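Local coordinates for protein CTP:phosphocholine Cytidylyltransferase (Streptococcus pneumoniae, PDB 1JYK) that catalyses the transfer of a cytidylyl group from CTP to phosphocholine, forming CDP-choline, at residues 144-158 / 169-183. Sequence-based numbering, arbitrary orientation.
Sequences YFSVYREDCTNEWFL and IIVDSKAGRILSGVS
Phe-157 lies with its ring against the 173-176 backbone, Ser-173 CB resting over one face at 3.8 Å from the ring centroid, a CH-pi contact. Ile-178 sends CG2 to Phe-157 CE1 at 3.4 Å, and Gly-176, whose backbone angles call for glycine, passes close beside the same ring, its CA 3.8 Å from Phe-157 CD1. The backbone of Phe-157 makes a hydrogen-bonded antiparallel pair with Ile-170, and its N-H meets Ile-170 O almost straight (172°). Ile-178 suits its place because its branches diverge: with CG1 between the backbone N and the carbonyl carbon (chi1 62°), CD1 reaches Arg-149 CG at 3.7 Å while CG2 stays on Phe-157. Its carbonyl oxygen, Ile-178 O, takes two hydroxyl bonds from opposite faces of its plane, from Ser-146 OG at 2.8 Å and Ser-180 OG at 2.9 Å. Arg-177, bent at chi2 (-81°), sets one guanidinium face against Tyr-148 CB, offset toward its rim; its long chain lets NH1 serve both Ser-146 O (2.7 Å, in the guanidinium plane) and Leu-229 O. Residues 176-179 thus lie between strand 142-149, bonded through Arg-149 with Gly-176 and Ile-178 N to Val-147 O, and the 157-160/166-170 hairpin, bonded through Leu-158 N to Arg-177 O and Leu-179 N to Trp-156 O. Side-chain donors reach Ser-146 O and Ile-178 O, so these carbonyls find partners where regular pairing breaks off.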
loop_
_atom_site.group_PDB
_atom_site.type_symbol
_atom_site.label_atom_id
_atom_site.label_comp_id
_atom_site.label_asym_id
_atom_site.label_seq_id
_atom_site.Cartn_x
_atom_site.Cartn_y
_atom_site.Cartn_z
ATOM N N TYR A 144 10.963 0.294 -1.966
ATOM C CA TYR A 144 10.139 0.231 -0.775
ATOM C C TYR A 144 10.475 1.527 -0.051
ATOM O O TYR A 144 11.646 1.767 0.252
ATOM C CB TYR A 144 10.550 -0.930 0.130
ATOM C CG TYR A 144 9.839 -2.227 -0.142
ATOM C CD1 TYR A 144 8.467 -2.344 0.028
ATOM C CD2 TYR A 144 10.548 -3.345 -0.571
ATOM C CE1 TYR A 144 7.813 -3.545 -0.224
ATOM C CE2 TYR A 144 9.906 -4.550 -0.826
ATOM C CZ TYR A 144 8.541 -4.643 -0.651
ATOM O OH TYR A 144 7.910 -5.835 -0.894
ATOM N N PHE A 145 9.480 2.376 0.198
ATOM C CA PHE A 145 9.723 3.608 0.943
ATOM C C PHE A 145 9.486 3.172 2.381
ATOM O O PHE A 145 8.350 2.912 2.781
ATOM C CB PHE A 145 8.748 4.694 0.494
ATOM C CG PHE A 145 9.009 5.167 -0.903
ATOM C CD1 PHE A 145 9.714 6.345 -1.136
ATOM C CD2 PHE A 145 8.601 4.404 -1.992
ATOM C CE1 PHE A 145 10.018 6.758 -2.436
ATOM C CE2 PHE A 145 8.897 4.804 -3.294
ATOM C CZ PHE A 145 9.610 5.985 -3.517
ATOM N N SER A 146 10.576 3.082 3.146
ATOM C CA SER A 146 10.536 2.578 4.514
ATOM C C SER A 146 10.882 3.506 5.679
ATOM O O SER A 146 11.888 4.214 5.647
ATOM C CB SER A 146 11.451 1.355 4.598
ATOM O OG SER A 146 11.499 0.841 5.915
ATOM N N VAL A 147 10.047 3.478 6.715
ATOM C CA VAL A 147 10.293 4.268 7.912
ATOM C C VAL A 147 10.795 3.289 8.976
ATOM O O VAL A 147 10.477 2.093 8.934
ATOM C CB VAL A 147 9.003 4.954 8.456
ATOM C CG1 VAL A 147 8.557 6.076 7.518
ATOM C CG2 VAL A 147 7.896 3.925 8.636
ATOM N N TYR A 148 11.582 3.790 9.923
ATOM C CA TYR A 148 12.091 2.955 11.004
ATOM C C TYR A 148 11.071 2.957 12.146
ATOM O O TYR A 148 10.513 4.004 12.489
ATOM C CB TYR A 148 13.438 3.496 11.502
ATOM C CG TYR A 148 13.959 2.818 12.755
ATOM C CD1 TYR A 148 14.731 1.655 12.675
ATOM C CD2 TYR A 148 13.682 3.338 14.019
ATOM C CE1 TYR A 148 15.215 1.030 13.832
ATOM C CE2 TYR A 148 14.159 2.724 15.174
ATOM C CZ TYR A 148 14.924 1.573 15.075
ATOM O OH TYR A 148 15.394 0.965 16.216
ATOM N N ARG A 149 10.822 1.788 12.729
ATOM C CA ARG A 149 9.874 1.674 13.831
ATOM C C ARG A 149 10.403 0.766 14.934
ATOM O O ARG A 149 11.194 -0.145 14.679
ATOM C CB ARG A 149 8.543 1.108 13.338
ATOM C CG ARG A 149 7.743 2.048 12.474
ATOM C CD ARG A 149 7.436 3.337 13.203
ATOM N NE ARG A 149 6.649 4.249 12.373
ATOM C CZ ARG A 149 7.102 5.397 11.873
ATOM N NH1 ARG A 149 8.355 5.784 12.118
ATOM N NH2 ARG A 149 6.299 6.167 11.136
ATOM N N GLU A 150 9.947 1.022 16.159
ATOM C CA GLU A 150 10.325 0.233 17.330
ATOM C C GLU A 150 9.053 -0.295 17.996
ATOM O O GLU A 150 7.950 0.134 17.657
ATOM C CB GLU A 150 11.118 1.095 18.308
ATOM C CG GLU A 150 12.450 1.545 17.752
ATOM C CD GLU A 150 13.307 2.258 18.775
ATOM O OE1 GLU A 150 14.547 2.253 18.615
ATOM O OE2 GLU A 150 12.743 2.824 19.735
ATOM N N ASP A 151 9.202 -1.223 18.935
ATOM C CA ASP A 151 8.047 -1.800 19.623
ATOM C C ASP A 151 7.051 -2.265 18.577
ATOM O O ASP A 151 5.841 -2.090 18.721
ATOM C CB ASP A 151 7.379 -0.764 20.530
ATOM C CG ASP A 151 8.356 -0.099 21.469
ATOM O OD1 ASP A 151 9.077 -0.829 22.188
ATOM O OD2 ASP A 151 8.407 1.151 21.486
ATOM N N CYS A 152 7.576 -2.865 17.519
ATOM C CA CYS A 152 6.754 -3.347 16.426
ATOM C C CYS A 152 5.906 -4.545 16.781
ATOM O O CYS A 152 6.191 -5.277 17.725
ATOM C CB CYS A 152 7.634 -3.708 15.234
ATOM S SG CYS A 152 8.197 -2.292 14.332
ATOM N N THR A 153 4.861 -4.741 15.994
ATOM C CA THR A 153 3.965 -5.858 16.191
ATOM C C THR A 153 3.453 -6.301 14.835
ATOM O O THR A 153 2.792 -5.540 14.131
ATOM C CB THR A 153 2.776 -5.460 17.080
ATOM O OG1 THR A 153 3.126 -5.665 18.455
ATOM C CG2 THR A 153 1.546 -6.294 16.741
ATOM N N ASN A 154 3.785 -7.529 14.462
ATOM C CA ASN A 154 3.336 -8.080 13.194
ATOM C C ASN A 154 3.803 -7.341 11.941
ATOM O O ASN A 154 3.193 -7.479 10.884
ATOM C CB ASN A 154 1.811 -8.162 13.184
ATOM C CG ASN A 154 1.280 -9.114 14.234
ATOM O OD1 ASN A 154 0.245 -8.858 14.856
ATOM N ND2 ASN A 154 1.989 -10.223 14.441
ATOM N N GLU A 155 4.867 -6.557 12.045
ATOM C CA GLU A 155 5.373 -5.848 10.875
ATOM C C GLU A 155 6.366 -6.747 10.162
ATOM O O GLU A 155 6.799 -7.755 10.717
ATOM C CB GLU A 155 6.092 -4.562 11.287
ATOM C CG GLU A 155 5.359 -3.746 12.318
ATOM C CD GLU A 155 4.237 -2.953 11.709
ATOM O OE1 GLU A 155 3.407 -2.414 12.474
ATOM O OE2 GLU A 155 4.182 -2.869 10.462
ATOM N N TRP A 156 6.713 -6.390 8.931
ATOM C CA TRP A 156 7.704 -7.142 8.168
ATOM C C TRP A 156 8.872 -6.183 7.984
ATOM O O TRP A 156 8.673 -4.984 7.791
ATOM C CB TRP A 156 7.158 -7.577 6.810
ATOM C CG TRP A 156 6.207 -8.743 6.873
ATOM C CD1 TRP A 156 5.650 -9.301 7.997
ATOM C CD2 TRP A 156 5.668 -9.472 5.761
ATOM N NE1 TRP A 156 4.796 -10.320 7.650
ATOM C CE2 TRP A 156 4.790 -10.447 6.283
ATOM C CE3 TRP A 156 5.841 -9.386 4.372
ATOM C CZ2 TRP A 156 4.082 -11.339 5.460
ATOM C CZ3 TRP A 156 5.138 -10.277 3.555
ATOM C CH2 TRP A 156 4.270 -11.239 4.105
ATOM N N PHE A 157 10.089 -6.706 8.043
ATOM C CA PHE A 157 11.268 -5.860 7.932
ATOM C C PHE A 157 12.132 -6.099 6.711
ATOM O O PHE A 157 12.158 -7.196 6.144
ATOM C CB PHE A 157 12.110 -6.007 9.197
ATOM C CG PHE A 157 11.334 -5.796 10.457
ATOM C CD1 PHE A 157 11.356 -4.563 11.106
ATOM C CD2 PHE A 157 10.551 -6.816 10.980
ATOM C CE1 PHE A 157 10.603 -4.347 12.263
ATOM C CE2 PHE A 157 9.795 -6.615 12.132
ATOM C CZ PHE A 157 9.821 -5.371 12.777
ATOM N N LEU A 158 12.853 -5.052 6.325
ATOM C CA LEU A 158 13.730 -5.082 5.165
ATOM C C LEU A 158 15.188 -5.337 5.542
ATOM O O LEU A 158 15.756 -4.622 6.366
ATOM C CB LEU A 158 13.620 -3.749 4.412
ATOM C CG LEU A 158 12.234 -3.422 3.842
ATOM C CD1 LEU A 158 12.085 -1.916 3.666
ATOM C CD2 LEU A 158 12.052 -4.138 2.505
ATOM N N ILE A 169 13.234 -10.259 3.406
ATOM C CA ILE A 169 12.172 -9.569 4.120
ATOM C C ILE A 169 11.830 -10.545 5.230
ATOM O O ILE A 169 11.505 -11.702 4.971
ATOM C CB ILE A 169 10.940 -9.304 3.230
ATOM C CG1 ILE A 169 11.264 -8.195 2.221
ATOM C CG2 ILE A 169 9.751 -8.900 4.098
ATOM C CD1 ILE A 169 10.349 -8.163 1.013
ATOM N N ILE A 170 11.910 -10.086 6.468
ATOM C CA ILE A 170 11.666 -10.964 7.594
ATOM C C ILE A 170 10.599 -10.450 8.542
ATOM O O ILE A 170 10.179 -9.291 8.456
ATOM C CB ILE A 170 12.970 -11.169 8.385
ATOM C CG1 ILE A 170 13.457 -9.830 8.939
ATOM C CG2 ILE A 170 14.037 -11.749 7.479
ATOM C CD1 ILE A 170 14.576 -9.954 9.923
ATOM N N VAL A 171 10.171 -11.320 9.454
ATOM C CA VAL A 171 9.158 -10.960 10.432
ATOM C C VAL A 171 9.709 -10.999 11.860
ATOM O O VAL A 171 9.098 -10.455 12.779
ATOM C CB VAL A 171 7.944 -11.912 10.352
ATOM C CG1 VAL A 171 7.612 -12.215 8.899
ATOM C CG2 VAL A 171 8.239 -13.193 11.111
ATOM N N ASP A 172 10.870 -11.625 12.033
ATOM C CA ASP A 172 11.478 -11.766 13.355
ATOM C C ASP A 172 12.210 -10.549 13.934
ATOM O O ASP A 172 13.446 -10.543 14.043
ATOM C CB ASP A 172 12.434 -12.966 13.357
ATOM C CG ASP A 172 12.764 -13.451 14.766
ATOM O OD1 ASP A 172 12.165 -12.948 15.741
ATOM O OD2 ASP A 172 13.630 -14.343 14.894
ATOM N N SER A 173 11.451 -9.529 14.316
ATOM C CA SER A 173 12.032 -8.346 14.931
ATOM C C SER A 173 10.964 -7.450 15.524
ATOM O O SER A 173 9.806 -7.488 15.110
ATOM C CB SER A 173 12.861 -7.546 13.932
ATOM O OG SER A 173 13.613 -6.557 14.621
ATOM N N LYS A 174 11.366 -6.649 16.506
ATOM C CA LYS A 174 10.468 -5.713 17.165
ATOM C C LYS A 174 10.866 -4.295 16.787
ATOM O O LYS A 174 10.220 -3.333 17.200
ATOM C CB LYS A 174 10.548 -5.877 18.679
ATOM C CG LYS A 174 10.329 -7.302 19.152
ATOM C CD LYS A 174 9.432 -7.346 20.372
ATOM C CE LYS A 174 8.824 -8.727 20.553
ATOM N NZ LYS A 174 7.984 -8.804 21.786
ATOM N N ALA A 175 11.933 -4.171 15.998
ATOM C CA ALA A 175 12.424 -2.867 15.571
ATOM C C ALA A 175 13.177 -2.965 14.255
ATOM O O ALA A 175 13.823 -3.974 13.975
ATOM C CB ALA A 175 13.335 -2.271 16.642
ATOM N N GLY A 176 13.098 -1.909 13.453
ATOM C CA GLY A 176 13.791 -1.897 12.179
ATOM C C GLY A 176 13.040 -1.149 11.091
ATOM O O GLY A 176 12.034 -0.490 11.359
ATOM N N ARG A 177 13.551 -1.249 9.865
ATOM C CA ARG A 177 12.948 -0.618 8.697
ATOM C C ARG A 177 11.847 -1.556 8.209
ATOM O O ARG A 177 12.106 -2.662 7.734
ATOM C CB ARG A 177 14.000 -0.415 7.609
ATOM C CG ARG A 177 15.024 0.663 7.942
ATOM C CD ARG A 177 14.452 2.032 7.650
ATOM N NE ARG A 177 15.321 3.093 8.135
ATOM C CZ ARG A 177 15.118 4.387 7.915
ATOM N NH1 ARG A 177 14.068 4.796 7.211
ATOM N NH2 ARG A 177 15.978 5.277 8.396
ATOM N N ILE A 178 10.609 -1.105 8.331
ATOM C CA ILE A 178 9.468 -1.929 7.959
ATOM C C ILE A 178 8.868 -1.632 6.592
ATOM O O ILE A 178 9.157 -0.607 5.973
ATOM C CB ILE A 178 8.337 -1.771 9.016
ATOM C CG1 ILE A 178 7.868 -0.309 9.060
ATOM C CG2 ILE A 178 8.851 -2.165 10.396
ATOM C CD1 ILE A 178 6.529 -0.101 9.719
ATOM N N LEU A 179 8.057 -2.569 6.110
ATOM C CA LEU A 179 7.322 -2.377 4.861
ATOM C C LEU A 179 6.302 -1.373 5.401
ATOM O O LEU A 179 5.540 -1.690 6.321
ATOM C CB LEU A 179 6.645 -3.681 4.433
ATOM C CG LEU A 179 7.475 -4.494 3.439
ATOM C CD1 LEU A 179 8.787 -4.879 4.101
ATOM C CD2 LEU A 179 6.709 -5.732 2.997
ATOM N N SER A 180 6.307 -0.165 4.851
ATOM C CA SER A 180 5.456 0.902 5.364
ATOM C C SER A 180 4.167 1.281 4.645
ATOM O O SER A 180 3.469 2.191 5.089
ATOM C CB SER A 180 6.314 2.158 5.538
ATOM O OG SER A 180 7.565 1.825 6.116
ATOM N N GLY A 181 3.847 0.616 3.546
ATOM C CA GLY A 181 2.613 0.957 2.861
ATOM C C GLY A 181 2.765 1.780 1.600
ATOM O O GLY A 181 1.768 2.216 1.021
ATOM N N VAL A 182 4.005 2.032 1.189
ATOM C CA VAL A 182 4.267 2.766 -0.044
ATOM C C VAL A 182 5.439 2.070 -0.721
ATOM O O VAL A 182 6.513 1.916 -0.130
ATOM C CB VAL A 182 4.634 4.264 0.201
ATOM C CG1 VAL A 182 4.862 4.963 -1.138
ATOM C CG2 VAL A 182 3.523 4.966 0.977
ATOM N N SER A 183 5.220 1.624 -1.952
ATOM C CA SER A 183 6.254 0.943 -2.717
ATOM C C SER A 183 6.016 1.187 -4.203
ATOM O O SER A 183 4.902 1.519 -4.610
ATOM C CB SER A 183 6.240 -0.566 -2.416
ATOM O OG SER A 183 5.005 -1.179 -2.767
HETATM O O HOH W 1 7.390 0.220 2.333
HETATM O O HOH W 2 5.252 -4.015 7.972
HETATM O O HOH W 3 6.824 -9.199 12.975
HETATM O O HOH W 4 7.212 -7.045 14.558
#